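Local coordinates for dihydrodipicolinate synthase family protein (Sinorhizobium meliloti, PDB 4DNH) that is of unknown function but folds as an eight-stranded TIM barrel and probably belongs with the dihydrodipicolinate synthase-like proteins, at residues A[159-164]-A[172-177]; A[186-191]-A[201-206]. One frame throughout, in Å; residues are numbered along the deposited sequence.

Contact 1 of 2, residues A[159-164]-A[172-177]; sequences RALAAA and IRVYDR
Two helical segments, 159-164 and 172-177, approach most closely at L161 and V174, whose CA atoms lie 8.8 Å apart, and the contact between them is made by three buried side chains. L161 supplies both of its methyls to the second helix. Its CG stands anti to the backbone N (chi1 -179°), which carries the fork of the leucine out from the short helix to meet V174 tip to tip. There CD1 of L161 touches CG2 of V174 at 3.9 Å, while CD2 of L161 sits 4.1 Å from CG1 of V174, each leucine methyl thus facing a different valine methyl. The same CD2 of L161 also meets CE1 of Y175 at 4.1 Å, approaching the ring obliquely. Y175 gets there by the reach of its ring: its CB does not point at the other helix, but CG lies anti to the carbonyl carbon (chi1 -74°) and the ring extends toward the short helix, bringing its CE1 flank beside L161. No hydrogen bond joins the two segments, so they are held by apolar packing, with a modest 109 Å² buried. The phenol oxygen of Y175 is nonetheless satisfied, by the hydroxyl of Y202. On the other flank of helix 159-164, R159 forms a salt bridge with D196. The short helix 159-164 follows barrel strand 153-155 and precedes the longer helix 168-181, which lies between helices 132-148 and 208-221: V174 and Y175 both rest on Y139 of the former, and Y175 also touches V218 of the latter.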
loop_
_atom_site.group_PDB
_atom_site.type_symbol
_atom_site.label_atom_id
_atom_site.label_comp_id
_atom_site.label_asym_id
_atom_site.label_seq_id
_atom_site.Cartn_x
_atom_site.Cartn_y
_atom_site.Cartn_z
ATOM N N ARG A 159 15.868 7.350 -0.376
ATOM C CA ARG A 159 16.785 6.876 -1.425
ATOM C C ARG A 159 18.185 7.501 -1.211
ATOM O O ARG A 159 19.185 6.796 -1.222
ATOM C CB ARG A 159 16.214 7.293 -2.801
ATOM C CG ARG A 159 15.933 6.229 -3.869
ATOM C CD ARG A 159 14.848 5.253 -3.440
ATOM N NE ARG A 159 13.674 4.981 -4.311
ATOM C CZ ARG A 159 13.369 5.464 -5.524
ATOM N NH1 ARG A 159 12.224 5.068 -6.081
ATOM N NH2 ARG A 159 14.165 6.314 -6.179
ATOM N N ALA A 160 18.244 8.817 -0.980
ATOM C CA ALA A 160 19.519 9.548 -0.872
ATOM C C ALA A 160 20.322 9.156 0.370
ATOM O O ALA A 160 21.564 9.145 0.347
ATOM C CB ALA A 160 19.277 11.050 -0.880
ATOM N N LEU A 161 19.601 8.845 1.446
ATOM C CA LEU A 161 20.200 8.399 2.698
ATOM C C LEU A 161 20.778 6.977 2.580
ATOM O O LEU A 161 21.903 6.731 3.040
ATOM C CB LEU A 161 19.201 8.520 3.855
ATOM C CG LEU A 161 19.662 8.127 5.267
ATOM C CD1 LEU A 161 20.763 9.025 5.822
ATOM C CD2 LEU A 161 18.477 8.089 6.210
ATOM N N ALA A 162 20.042 6.064 1.933
ATOM C CA ALA A 162 20.552 4.698 1.674
ATOM C C ALA A 162 21.885 4.672 0.893
ATOM O O ALA A 162 22.661 3.732 1.025
ATOM C CB ALA A 162 19.503 3.839 0.980
ATOM N N ALA A 163 22.126 5.714 0.093
ATOM C CA ALA A 163 23.350 5.878 -0.694
ATOM C C ALA A 163 24.408 6.737 -0.004
ATOM O O ALA A 163 25.587 6.625 -0.310
ATOM C CB ALA A 163 23.014 6.464 -2.057
ATOM N N ALA A 164 24.002 7.605 0.915
ATOM C CA ALA A 164 24.977 8.467 1.591
ATOM C C ALA A 164 25.458 7.907 2.931
ATOM O O ALA A 164 26.595 8.154 3.333
ATOM C CB ALA A 164 24.426 9.875 1.762
ATOM N N ILE A 172 20.673 7.082 12.761
ATOM C CA ILE A 172 20.330 7.516 14.108
ATOM C C ILE A 172 20.218 9.042 14.148
ATOM O O ILE A 172 19.233 9.563 14.653
ATOM C CB ILE A 172 21.316 6.956 15.170
ATOM C CG1 ILE A 172 21.077 5.455 15.364
ATOM C CG2 ILE A 172 21.149 7.665 16.507
ATOM C CD1 ILE A 172 22.318 4.652 15.705
ATOM N N ARG A 173 21.206 9.738 13.581
ATOM C CA ARG A 173 21.245 11.208 13.577
ATOM C C ARG A 173 20.108 11.837 12.772
ATOM O O ARG A 173 19.486 12.803 13.222
ATOM C CB ARG A 173 22.589 11.723 13.060
ATOM C CG ARG A 173 23.689 11.748 14.111
ATOM C CD ARG A 173 25.062 11.769 13.457
ATOM N NE ARG A 173 26.027 10.928 14.172
ATOM C CZ ARG A 173 27.145 10.433 13.642
ATOM N NH1 ARG A 173 27.951 9.678 14.379
ATOM N NH2 ARG A 173 27.465 10.681 12.377
ATOM N N VAL A 174 19.849 11.287 11.586
ATOM C CA VAL A 174 18.804 11.796 10.705
ATOM C C VAL A 174 17.439 11.643 11.365
ATOM O O VAL A 174 16.729 12.632 11.551
ATOM C CB VAL A 174 18.862 11.140 9.304
ATOM C CG1 VAL A 174 17.567 11.350 8.535
ATOM C CG2 VAL A 174 20.033 11.708 8.514
ATOM N N TYR A 175 17.090 10.422 11.756
ATOM C CA TYR A 175 15.825 10.181 12.455
ATOM C C TYR A 175 15.749 10.860 13.839
ATOM O O TYR A 175 14.665 11.063 14.382
ATOM C CB TYR A 175 15.538 8.680 12.538
ATOM C CG TYR A 175 15.095 8.098 11.213
ATOM C CD1 TYR A 175 16.022 7.768 10.232
ATOM C CD2 TYR A 175 13.744 7.883 10.939
ATOM C CE1 TYR A 175 15.621 7.234 9.021
ATOM C CE2 TYR A 175 13.334 7.352 9.731
ATOM C CZ TYR A 175 14.273 7.029 8.773
ATOM O OH TYR A 175 13.879 6.495 7.558
ATOM N N ASP A 176 16.901 11.222 14.397
ATOM C CA ASP A 176 16.931 11.978 15.644
ATOM C C ASP A 176 16.456 13.421 15.405
ATOM O O ASP A 176 15.612 13.924 16.154
ATOM C CB ASP A 176 18.322 11.910 16.304
ATOM C CG ASP A 176 18.465 12.848 17.503
ATOM O OD1 ASP A 176 17.589 12.858 18.406
ATOM O OD2 ASP A 176 19.481 13.577 17.547
ATOM N N ARG A 177 16.969 14.077 14.364
ATOM C CA ARG A 177 16.531 15.435 14.077
ATOM C C ARG A 177 15.099 15.453 13.549
ATOM O O ARG A 177 14.251 16.177 14.067
ATOM C CB ARG A 177 17.487 16.181 13.137
ATOM C CG ARG A 177 17.287 17.701 13.185
ATOM C CD ARG A 177 18.573 18.481 12.948
ATOM N NE ARG A 177 19.572 18.224 13.986
ATOM C CZ ARG A 177 20.862 18.557 13.906
ATOM N NH1 ARG A 177 21.335 19.167 12.824
ATOM N NH2 ARG A 177 21.686 18.275 14.913
#

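Contact 2 of 2, residues A[186-191]-A[201-206]; sequences VIIHWL and GYWGNA
Barrel strand 186-191 and the loop that follows it, before helix 208-221, meet through an edge-to-face pair of tryptophans. The indole of W203 stands upright on W190, the planes of their five-membered rings at 89° and the ring centroids 4.5 Å apart. Its pyrrole edge leads: NE1 of W203 lies over one face of the W190 indole, 3.4 Å from CD2 of W190, and CD1 of W203 comes to 3.6 Å from CE2 of W190. The N-H edge therefore rests near the bond shared by the two W190 rings. With its CG anti to the backbone N (chi1 -171°), W190 carries its indole out from the strand, where W203 can stand on it. Farther along the edge of W203, CZ2 meets the CG2 methyl of I188 at 4.1 Å, so the indole touches two strand residues whose side chains lie on the same side of the sheet. Y202 adds a looser touch, its CB 4.4 Å from NE1 of W190. Cutting W190 back to an alanine is likely to leave the pyrrole edge of W203 without its aromatic platform and to open a gap between strand and loop. The loop is shaped by a type II turn from G201 to G204, closed by the bond from G204 N to G201 O at 3.2 Å; W203 takes its third position with positive phi (84°). On the helix side, I188 packs on L219, W190 on A211 and W203 on C215. A beta-alpha loop folded back on its own strand and packed against the next helix belongs to the beta-alpha unit of a TIM barrel.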
loop_
_atom_site.group_PDB
_atom_site.type_symbol
_atom_site.label_atom_id
_atom_site.label_comp_id
_atom_site.label_asym_id
_atom_site.label_seq_id
_atom_site.Cartn_x
_atom_site.Cartn_y
_atom_site.Cartn_z
ATOM N N VAL A 186 4.204 9.833 14.288
ATOM C CA VAL A 186 4.528 9.435 12.934
ATOM C C VAL A 186 4.452 7.899 12.821
ATOM O O VAL A 186 4.584 7.181 13.825
ATOM C CB VAL A 186 5.954 9.949 12.627
ATOM C CG1 VAL A 186 6.839 8.898 11.962
ATOM C CG2 VAL A 186 5.904 11.235 11.831
ATOM N N ILE A 187 4.202 7.403 11.616
ATOM C CA ILE A 187 4.325 5.990 11.335
ATOM C C ILE A 187 5.564 5.811 10.465
ATOM O O ILE A 187 5.613 6.305 9.338
ATOM C CB ILE A 187 3.106 5.435 10.574
ATOM C CG1 ILE A 187 1.855 5.498 11.438
ATOM C CG2 ILE A 187 3.373 4.004 10.117
ATOM C CD1 ILE A 187 0.578 5.267 10.660
ATOM N N ILE A 188 6.563 5.118 10.998
ATOM C CA ILE A 188 7.818 4.909 10.300
ATOM C C ILE A 188 7.671 3.767 9.314
ATOM O O ILE A 188 7.119 2.709 9.621
ATOM C CB ILE A 188 8.974 4.619 11.278
ATOM C CG1 ILE A 188 9.321 5.886 12.064
ATOM C CG2 ILE A 188 10.194 4.087 10.533
ATOM C CD1 ILE A 188 10.477 5.729 13.028
ATOM N N HIS A 189 8.182 3.983 8.115
ATOM C CA HIS A 189 8.076 2.979 7.091
ATOM C C HIS A 189 9.414 2.381 6.723
ATOM O O HIS A 189 10.326 3.070 6.259
ATOM C CB HIS A 189 7.359 3.559 5.898
ATOM C CG HIS A 189 7.047 2.554 4.830
ATOM N ND1 HIS A 189 6.783 2.910 3.566
ATOM C CD2 HIS A 189 6.978 1.161 4.876
ATOM C CE1 HIS A 189 6.551 1.807 2.835
ATOM N NE2 HIS A 189 6.668 0.738 3.641
ATOM N N TRP A 190 9.532 1.079 6.977
ATOM C CA TRP A 190 10.648 0.270 6.518
ATOM C C TRP A 190 10.227 -0.486 5.281
ATOM O O TRP A 190 9.572 -1.525 5.360
ATOM C CB TRP A 190 11.079 -0.680 7.617
ATOM C CG TRP A 190 12.355 -1.407 7.306
ATOM C CD1 TRP A 190 13.099 -1.356 6.128
ATOM C CD2 TRP A 190 13.057 -2.370 8.159
ATOM N NE1 TRP A 190 14.184 -2.180 6.204
ATOM C CE2 TRP A 190 14.220 -2.818 7.396
ATOM C CE3 TRP A 190 12.852 -2.874 9.434
ATOM C CZ2 TRP A 190 15.129 -3.739 7.912
ATOM C CZ3 TRP A 190 13.772 -3.798 9.947
ATOM C CH2 TRP A 190 14.880 -4.220 9.201
ATOM N N LEU A 191 10.590 0.062 4.121
ATOM C CA LEU A 191 10.252 -0.482 2.811
ATOM C C LEU A 191 11.398 -1.370 2.308
ATOM O O LEU A 191 12.519 -0.888 2.160
ATOM C CB LEU A 191 10.032 0.689 1.843
ATOM C CG LEU A 191 9.501 0.546 0.405
ATOM C CD1 LEU A 191 8.155 -0.164 0.363
ATOM C CD2 LEU A 191 9.387 1.921 -0.237
ATOM N N GLY A 201 19.966 -2.203 2.040
ATOM C CA GLY A 201 20.672 -2.128 3.320
ATOM C C GLY A 201 20.265 -0.954 4.198
ATOM O O GLY A 201 21.115 -0.346 4.849
ATOM N N TYR A 202 18.971 -0.639 4.221
ATOM C CA TYR A 202 18.466 0.474 5.024
ATOM C C TYR A 202 18.661 0.223 6.535
ATOM O O TYR A 202 18.574 -0.925 6.996
ATOM C CB TYR A 202 17.000 0.771 4.684
ATOM C CG TYR A 202 16.604 2.209 4.927
ATOM C CD1 TYR A 202 16.934 3.205 4.015
ATOM C CD2 TYR A 202 15.903 2.576 6.079
ATOM C CE1 TYR A 202 16.576 4.528 4.235
ATOM C CE2 TYR A 202 15.537 3.895 6.308
ATOM C CZ TYR A 202 15.873 4.868 5.383
ATOM O OH TYR A 202 15.520 6.178 5.608
ATOM N N TRP A 203 18.930 1.307 7.275
ATOM C CA TRP A 203 19.344 1.313 8.697
ATOM C C TRP A 203 20.824 1.104 8.920
ATOM O O TRP A 203 21.312 1.232 10.044
ATOM C CB TRP A 203 18.506 0.381 9.576
ATOM C CG TRP A 203 17.025 0.664 9.487
ATOM C CD1 TRP A 203 16.037 -0.166 8.972
ATOM C CD2 TRP A 203 16.317 1.888 9.897
ATOM N NE1 TRP A 203 14.804 0.436 9.046
ATOM C CE2 TRP A 203 14.899 1.665 9.591
ATOM C CE3 TRP A 203 16.697 3.091 10.476
ATOM C CZ2 TRP A 203 13.930 2.621 9.845
ATOM C CZ3 TRP A 203 15.707 4.049 10.734
ATOM C CH2 TRP A 203 14.356 3.816 10.421
ATOM N N GLY A 204 21.549 0.787 7.850
ATOM C CA GLY A 204 23.002 0.685 7.896
ATOM C C GLY A 204 23.596 -0.711 7.839
ATOM O O GLY A 204 24.811 -0.867 7.943
ATOM N N ASN A 205 22.752 -1.728 7.684
ATOM C CA ASN A 205 23.230 -3.105 7.550
ATOM C C ASN A 205 22.523 -3.879 6.442
ATOM O O ASN A 205 21.306 -3.767 6.266
ATOM C CB ASN A 205 23.095 -3.857 8.872
ATOM C CG ASN A 205 24.046 -5.036 8.967
ATOM O OD1 ASN A 205 24.103 -5.890 8.079
ATOM N ND2 ASN A 205 24.808 -5.085 10.051
ATOM N N ALA A 206 23.294 -4.680 5.709
ATOM C CA ALA A 206 22.752 -5.514 4.627
ATOM C C ALA A 206 21.885 -6.672 5.167
ATOM O O ALA A 206 21.036 -7.216 4.452
ATOM C CB ALA A 206 23.881 -6.026 3.741
#

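How the contacts relate
The two contacts follow one another along the chain, helix 168-181 leading into strand 186-191, and their centres are about 10 Å apart. They meet directly through Y175 and L161 of contact 1 and Y202 and W203 of contact 2. The hydroxyl oxygens OH of Y175 and OH of Y202 are 2.6 Å apart in a probable hydrogen bond, and CD2 of L161 packs 3.6 Å from that same OH of Y202. Beside them CZ of Y175 lies 3.6 Å from CH2 of W203, the rings inclined at about 45°. An aromatic chain, Y175 to W203 to W190, thus runs inward from the outer helix to the barrel strand.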